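Local coordinates for dihydrodipicolinate synthase (Bacteroides thetaiotaomicron, PDB 4XKY), which probably condenses pyruvate with an aldehyde through a Schiff base, as a DapA-family dihydrodipicolinate synthase, and may have N-acetylneuraminate lyase activity, at residues R59-M62 and I63-T66; Q174-M177 and Y178-D182; L262-A265 and L266-G270. All blocks are in the same frame, centred on the assembly; numbering follows the deposited sequence.

Contact 1 (R59-M62 and I63-T66); sequences RMEM and IKNT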
loop_
_atom_site.group_PDB
_atom_site.type_symbol
_atom_site.label_atom_id
_atom_site.label_comp_id
_atom_site.label_asym_id
_atom_site.label_seq_id
_atom_site.Cartn_x
_atom_site.Cartn_y
_atom_site.Cartn_z
ATOM N N ARG A 59 -14.799 -26.711 4.704
ATOM C CA ARG A 59 -13.375 -26.984 4.576
ATOM C C ARG A 59 -13.090 -28.439 5.045
ATOM O O ARG A 59 -12.343 -29.162 4.408
ATOM C CB ARG A 59 -12.566 -25.958 5.361
ATOM C CG ARG A 59 -12.684 -24.558 4.791
ATOM C CD ARG A 59 -12.412 -23.485 5.826
ATOM N NE ARG A 59 -10.982 -23.344 6.072
ATOM C CZ ARG A 59 -10.461 -22.640 7.068
ATOM N NH1 ARG A 59 -11.261 -22.020 7.942
ATOM N NH2 ARG A 59 -9.140 -22.580 7.205
ATOM N N MET A 60 -13.710 -28.874 6.135
ATOM C CA MET A 60 -13.484 -30.245 6.610
ATOM C C MET A 60 -14.013 -31.288 5.634
ATOM O O MET A 60 -13.338 -32.275 5.372
ATOM C CB MET A 60 -14.049 -30.458 8.006
ATOM C CG MET A 60 -13.252 -29.671 9.034
ATOM S SD MET A 60 -13.709 -29.807 10.781
ATOM C CE MET A 60 -15.497 -29.681 10.747
ATOM N N GLU A 61 -15.188 -31.051 5.069
ATOM C CA GLU A 61 -15.736 -31.956 4.071
ATOM C C GLU A 61 -14.873 -32.037 2.813
ATOM O O GLU A 61 -14.741 -33.103 2.236
ATOM C CB GLU A 61 -17.158 -31.566 3.720
ATOM C CG GLU A 61 -18.079 -31.690 4.918
ATOM C CD GLU A 61 -19.523 -31.358 4.610
ATOM O OE1 GLU A 61 -19.817 -30.899 3.484
ATOM O OE2 GLU A 61 -20.360 -31.527 5.518
ATOM N N MET A 62 -14.275 -30.925 2.402
ATOM C CA MET A 62 -13.429 -30.953 1.234
ATOM C C MET A 62 -12.225 -31.843 1.495
ATOM O O MET A 62 -11.854 -32.622 0.649
ATOM C CB MET A 62 -12.956 -29.563 0.852
ATOM C CG MET A 62 -12.019 -29.482 -0.365
ATOM S SD MET A 62 -12.761 -30.120 -1.889
ATOM C CE MET A 62 -11.429 -29.845 -3.048
ATOM N N ILE A 63 -11.597 -31.685 2.657
ATOM C CA ILE A 63 -10.468 -32.507 3.032
ATOM C C ILE A 63 -10.829 -33.994 3.065
ATOM O O ILE A 63 -10.133 -34.810 2.463
ATOM C CB ILE A 63 -9.935 -32.072 4.400
ATOM C CG1 ILE A 63 -9.271 -30.702 4.274
ATOM C CG2 ILE A 63 -8.928 -33.073 4.972
ATOM C CD1 ILE A 63 -9.074 -30.009 5.604
ATOM N N LYS A 64 -11.897 -34.333 3.791
ATOM C CA LYS A 64 -12.321 -35.723 3.940
ATOM C C LYS A 64 -12.658 -36.346 2.597
ATOM O O LYS A 64 -12.102 -37.374 2.240
ATOM C CB LYS A 64 -13.542 -35.850 4.850
ATOM C CG LYS A 64 -13.346 -35.451 6.316
ATOM C CD LYS A 64 -14.514 -35.994 7.157
ATOM C CE LYS A 64 -14.961 -35.088 8.300
ATOM N NZ LYS A 64 -15.833 -33.969 7.827
ATOM N N ASN A 65 -13.563 -35.741 1.839
ATOM C CA ASN A 65 -13.880 -36.295 0.508
ATOM C C ASN A 65 -12.679 -36.383 -0.430
ATOM O O ASN A 65 -12.557 -37.352 -1.177
ATOM C CB ASN A 65 -15.011 -35.522 -0.178
ATOM C CG ASN A 65 -16.357 -35.871 0.381
ATOM O OD1 ASN A 65 -16.997 -36.829 -0.057
ATOM N ND2 ASN A 65 -16.774 -35.137 1.402
ATOM N N THR A 66 -11.798 -35.373 -0.429
ATOM C CA THR A 66 -10.641 -35.422 -1.335
ATOM C C THR A 66 -9.726 -36.645 -0.994
ATOM O O THR A 66 -9.275 -37.374 -1.876
ATOM C CB THR A 66 -9.846 -34.111 -1.343
ATOM O OG1 THR A 66 -10.665 -33.044 -1.836
ATOM C CG2 THR A 66 -8.658 -34.247 -2.256
#
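Asn65 grips the carbonyl of Glu61 one helical turn back with both its backbone and its side chain. From CB, 3.4 Å from Glu61 O, the chain sets CG beside the backbone N (chi1 -77°), and this turns the amide back along the helix. ND2 then donates to Glu61 O at 3.0 Å, an almost straight bond with the acceptor lying in the amide plane. OD1, at the other corner, is hydrogen-bonded to Arg68. The backbone N of Asn65 reaches Glu61 O at 2.9 Å from the opposite face of the carbonyl plane, and the two donors straddle the oxygen. Replacing Asn65 with a leucine would probably leave Glu61 O with the backbone donor as its one partner from this residue, and would take from Arg68 the acceptor that OD1 provides.

Thr66 repeats the double grip on Met62 O: OG1 donates at 2.8 Å and the backbone N at 3.0 Å, again from opposite faces. Met62 bends at chi2 (60°), which brings its CE within 3.5 Å of Thr66 OG1. Arg59 runs out to a salt bridge with Asp82. Helix 56-70 joins strands 42-44 and 76-79; Met62, Asn65 and Thr66 pack on helix 24-36, while Met60 and Ile63 pack on helix 85-97.

Contact 2 (Q174-M177 and Y178-D182); sequences QSVM and YAMKD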
loop_
_atom_site.group_PDB
_atom_site.type_symbol
_atom_site.label_atom_id
_atom_site.label_comp_id
_atom_site.label_asym_id
_atom_site.label_seq_id
_atom_site.Cartn_x
_atom_site.Cartn_y
_atom_site.Cartn_z
ATOM N N GLN A 174 13.804 -16.091 -7.458
ATOM C CA GLN A 174 15.181 -16.456 -7.804
ATOM C C GLN A 174 16.107 -16.228 -6.595
ATOM O O GLN A 174 17.034 -17.011 -6.374
ATOM C CB GLN A 174 15.671 -15.649 -9.013
ATOM C CG GLN A 174 15.044 -16.042 -10.343
ATOM C CD GLN A 174 15.374 -17.476 -10.697
ATOM O OE1 GLN A 174 16.526 -17.876 -10.626
ATOM N NE2 GLN A 174 14.366 -18.256 -11.056
ATOM N N SER A 175 15.851 -15.175 -5.808
ATOM C CA SER A 175 16.626 -14.967 -4.578
ATOM C C SER A 175 16.493 -16.156 -3.615
ATOM O O SER A 175 17.459 -16.514 -2.948
ATOM C CB SER A 175 16.230 -13.680 -3.852
ATOM O OG SER A 175 16.434 -12.551 -4.677
ATOM N N VAL A 176 15.299 -16.747 -3.542
ATOM C CA VAL A 176 15.055 -17.880 -2.639
ATOM C C VAL A 176 15.662 -19.150 -3.254
ATOM O O VAL A 176 16.307 -19.911 -2.533
ATOM C CB VAL A 176 13.555 -18.072 -2.311
ATOM C CG1 VAL A 176 13.343 -19.200 -1.315
ATOM C CG2 VAL A 176 12.949 -16.799 -1.739
ATOM N N MET A 177 15.484 -19.373 -4.567
ATOM C CA MET A 177 16.225 -20.458 -5.252
ATOM C C MET A 177 17.721 -20.399 -4.885
ATOM O O MET A 177 18.321 -21.397 -4.453
ATOM C CB MET A 177 16.078 -20.382 -6.780
ATOM C CG MET A 177 14.686 -20.716 -7.300
ATOM S SD MET A 177 14.267 -22.475 -7.178
ATOM C CE MET A 177 15.405 -23.158 -8.385
ATOM N N TYR A 178 18.314 -19.216 -5.015
ATOM C CA TYR A 178 19.745 -19.092 -4.778
ATOM C C TYR A 178 20.073 -19.446 -3.330
ATOM O O TYR A 178 21.012 -20.178 -3.094
ATOM C CB TYR A 178 20.255 -17.705 -5.123
ATOM C CG TYR A 178 21.715 -17.495 -4.788
ATOM C CD1 TYR A 178 22.700 -17.756 -5.727
ATOM C CD2 TYR A 178 22.112 -17.018 -3.544
ATOM C CE1 TYR A 178 24.044 -17.569 -5.435
ATOM C CE2 TYR A 178 23.456 -16.824 -3.248
ATOM C CZ TYR A 178 24.408 -17.103 -4.210
ATOM O OH TYR A 178 25.743 -16.928 -3.982
ATOM N N ALA A 179 19.290 -18.927 -2.388
ATOM C CA ALA A 179 19.443 -19.257 -0.964
ATOM C C ALA A 179 19.252 -20.755 -0.660
ATOM O O ALA A 179 19.829 -21.261 0.302
ATOM C CB ALA A 179 18.485 -18.423 -0.113
ATOM N N MET A 180 18.459 -21.459 -1.469
ATOM C CA MET A 180 18.175 -22.883 -1.223
ATOM C C MET A 180 18.938 -23.843 -2.140
ATOM O O MET A 180 18.666 -25.047 -2.146
ATOM C CB MET A 180 16.663 -23.143 -1.360
ATOM C CG MET A 180 15.810 -22.344 -0.388
ATOM S SD MET A 180 16.318 -22.613 1.318
ATOM C CE MET A 180 15.947 -24.346 1.578
ATOM N N LYS A 181 19.903 -23.323 -2.888
ATOM C CA LYS A 181 20.566 -24.098 -3.942
ATOM C C LYS A 181 21.362 -25.301 -3.437
ATOM O O LYS A 181 21.612 -26.218 -4.197
ATOM C CB LYS A 181 21.508 -23.207 -4.734
ATOM C CG LYS A 181 22.721 -22.752 -3.929
ATOM C CD LYS A 181 23.572 -21.832 -4.770
ATOM C CE LYS A 181 24.438 -20.958 -3.896
ATOM N NZ LYS A 181 25.655 -21.719 -3.541
ATOM N N ASP A 182 21.774 -25.282 -2.172
ATOM C CA ASP A 182 22.485 -26.423 -1.583
ATOM C C ASP A 182 21.587 -27.409 -0.834
ATOM O O ASP A 182 22.081 -28.284 -0.125
ATOM C CB ASP A 182 23.607 -25.926 -0.675
ATOM C CG ASP A 182 24.717 -25.247 -1.453
ATOM O OD1 ASP A 182 24.991 -25.662 -2.601
ATOM O OD2 ASP A 182 25.312 -24.298 -0.917
#
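The backbone N-H of Met180 is shared between two carbonyls. Val176 O receives Met180 N at 2.9 Å, a regular distance but a bent bond, its N-H...O angle being 133°. Met177 O lies 3.0 Å from Met180 N, which sits well above that carbonyl's plane rather than on a lone pair. One donor divided between the carbonyls four and three residues back marks a tightening of the last turn. Before it the ladder is regular, with Tyr178 N bonded to Gln174 O at 2.9 Å and Ala179 N to Ser175 O. After it, Lys181 N makes a weak bond to Tyr178 O, three residues back.

The side chains sort onto different flanks of the helix. Val176 and Met180 lie side by side and point the same way, with Val176 CG1 4.1 Å from Met180 CG. With CG1 anti to the backbone N (chi1 -177°), Val176 directs this methyl at Met180, one turn on. Met180 CG also rests 3.3 Å from Val176 O. Both side chains pack on Ile151 of helix 148-154, and Val176 also meets Met188 of strand 187-190. On another flank, Lys181 lays its CE over one face of the Tyr178 ring, 3.7 Å above the plane and displaced toward the rim; its NZ makes a long salt bridge to Asp182 OD2. Tyr178 and Lys181 also pack against side chains of a neighbouring subunit. Ser175 OG is hydrogen-bonded to Val171 O. The arrangement belongs to the C-terminal end of a TIM-barrel helix, in the beta-alpha-beta unit of strand 160-165, helix 170-180 and strand 187-190.

Contact 3 (L262-A265 and L266-G270); sequences LKCA and LSLLG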
loop_
_atom_site.group_PDB
_atom_site.type_symbol
_atom_site.label_atom_id
_atom_site.label_comp_id
_atom_site.label_asym_id
_atom_site.label_seq_id
_atom_site.Cartn_x
_atom_site.Cartn_y
_atom_site.Cartn_z
ATOM N N LEU A 262 -12.680 -19.794 -14.177
ATOM C CA LEU A 262 -12.277 -21.185 -13.989
ATOM C C LEU A 262 -13.461 -22.079 -13.678
ATOM O O LEU A 262 -13.678 -23.082 -14.318
ATOM C CB LEU A 262 -11.302 -21.282 -12.827
ATOM C CG LEU A 262 -10.575 -22.591 -12.625
ATOM C CD1 LEU A 262 -9.741 -22.892 -13.850
ATOM C CD2 LEU A 262 -9.675 -22.491 -11.400
ATOM N N LYS A 263 -14.253 -21.696 -12.691
ATOM C CA LYS A 263 -15.401 -22.515 -12.318
ATOM C C LYS A 263 -16.473 -22.575 -13.436
ATOM O O LYS A 263 -17.059 -23.625 -13.678
ATOM C CB LYS A 263 -15.981 -22.050 -10.981
ATOM C CG LYS A 263 -15.242 -22.587 -9.762
ATOM C CD LYS A 263 -16.136 -22.479 -8.535
ATOM C CE LYS A 263 -15.632 -23.324 -7.389
ATOM N NZ LYS A 263 -16.510 -23.266 -6.179
ATOM N N CYS A 264 -16.721 -21.456 -14.110
ATOM C CA CYS A 264 -17.629 -21.451 -15.249
ATOM C C CYS A 264 -17.134 -22.461 -16.317
ATOM O O CYS A 264 -17.893 -23.335 -16.796
ATOM C CB CYS A 264 -17.713 -20.049 -15.825
ATOM S SG CYS A 264 -18.930 -19.910 -17.125
ATOM N N ALA A 265 -15.846 -22.365 -16.644
ATOM C CA ALA A 265 -15.257 -23.261 -17.634
ATOM C C ALA A 265 -15.380 -24.721 -17.215
ATOM O O ALA A 265 -15.721 -25.541 -18.061
ATOM C CB ALA A 265 -13.806 -22.930 -17.896
ATOM N N LEU A 266 -15.101 -25.021 -15.941
ATOM C CA LEU A 266 -15.229 -26.384 -15.402
ATOM C C LEU A 266 -16.642 -26.955 -15.599
ATOM O O LEU A 266 -16.801 -28.134 -15.944
ATOM C CB LEU A 266 -14.794 -26.477 -13.928
ATOM C CG LEU A 266 -13.286 -26.294 -13.679
ATOM C CD1 LEU A 266 -12.976 -26.210 -12.195
ATOM C CD2 LEU A 266 -12.394 -27.362 -14.299
ATOM N N SER A 267 -17.643 -26.103 -15.414
ATOM C CA SER A 267 -19.033 -26.479 -15.614
ATOM C C SER A 267 -19.362 -26.736 -17.095
ATOM O O SER A 267 -19.989 -27.742 -17.436
ATOM C CB SER A 267 -19.963 -25.411 -15.036
ATOM O OG SER A 267 -21.250 -25.583 -15.569
ATOM N N LEU A 268 -18.903 -25.835 -17.961
ATOM C CA LEU A 268 -19.106 -25.963 -19.395
ATOM C C LEU A 268 -18.393 -27.192 -19.929
ATOM O O LEU A 268 -18.870 -27.849 -20.836
ATOM C CB LEU A 268 -18.608 -24.713 -20.110
ATOM C CG LEU A 268 -19.539 -23.507 -19.998
ATOM C CD1 LEU A 268 -18.780 -22.264 -20.386
ATOM C CD2 LEU A 268 -20.769 -23.696 -20.883
ATOM N N LEU A 269 -17.271 -27.531 -19.316
ATOM C CA LEU A 269 -16.571 -28.767 -19.652
ATOM C C LEU A 269 -17.196 -30.067 -19.103
ATOM O O LEU A 269 -16.672 -31.128 -19.387
ATOM C CB LEU A 269 -15.113 -28.649 -19.218
ATOM C CG LEU A 269 -14.299 -27.618 -19.996
ATOM C CD1 LEU A 269 -13.030 -27.332 -19.228
ATOM C CD2 LEU A 269 -13.945 -28.102 -21.389
ATOM N N GLY A 270 -18.306 -30.009 -18.361
ATOM C CA GLY A 270 -18.928 -31.225 -17.800
ATOM C C GLY A 270 -18.247 -31.791 -16.553
ATOM O O GLY A 270 -18.555 -32.884 -16.119
#
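A Schellman motif closes helix 257-268, and the contact is the last turns leading into it. Its mark is the bond from Gly270 N to Ser267 O at 3.0 Å, with Gly270 at positive phi (78°) as the chain leaves the helix. Leu269 N to Ala265 O, at 2.8 Å, is the last regular rung. The rungs before it include Leu266 N to Leu262 O at 2.9 Å and Leu268 N to Cys264 O at 2.9 Å.

Cys264 SG, swung anti to its own backbone N (chi1 -174°), comes alongside Leu268 CD1 at 4.0 Å, and both side chains pack on Arg288 of helix 285-298. Leu262 CG lies 4.4 Å from Leu266 CD1, a looser apolar pair that rests on Val13. Leu269 folds back over the helix end, its CG 3.2 Å from Ala265 O.

The polar side chains find partners in other parts of the chain. Lys263 NZ is held by a salt bridge to Glu50 and by hydrogen bonds to the carbonyls of Thr14 and Tyr275; Ser267 OG is hydrogen-bonded to Arg288. The buried ammonium is thus matched by one carboxylate and two carbonyl oxygens, which would be expected to favour its charged form and tie the helix to three other parts of the chain.

Overall arrangement
Contacts 1, 2 and 3 follow one another along the chain, each within a single helix: 56-70, 170-180 and 257-268. The first two helices belong to beta-alpha-beta units of the TIM barrel and lie on opposite sides of the chain's centre, about 34 Å apart between contact centres. Contact 3, on a helix after the last barrel strand, is nearer contact 1 (about 21 Å between centres) than contact 2 (about 37 Å); none touches another. Contact 3 comes close to the predicted pyruvate-binding Thr48, contact 1 lies farther from it, and contact 2 flanks the barrel on the side of the predicted Schiff-base Lys164. Contacts 1 and 2 reach a neighbouring subunit; no other chain of the assembly touches contact 3.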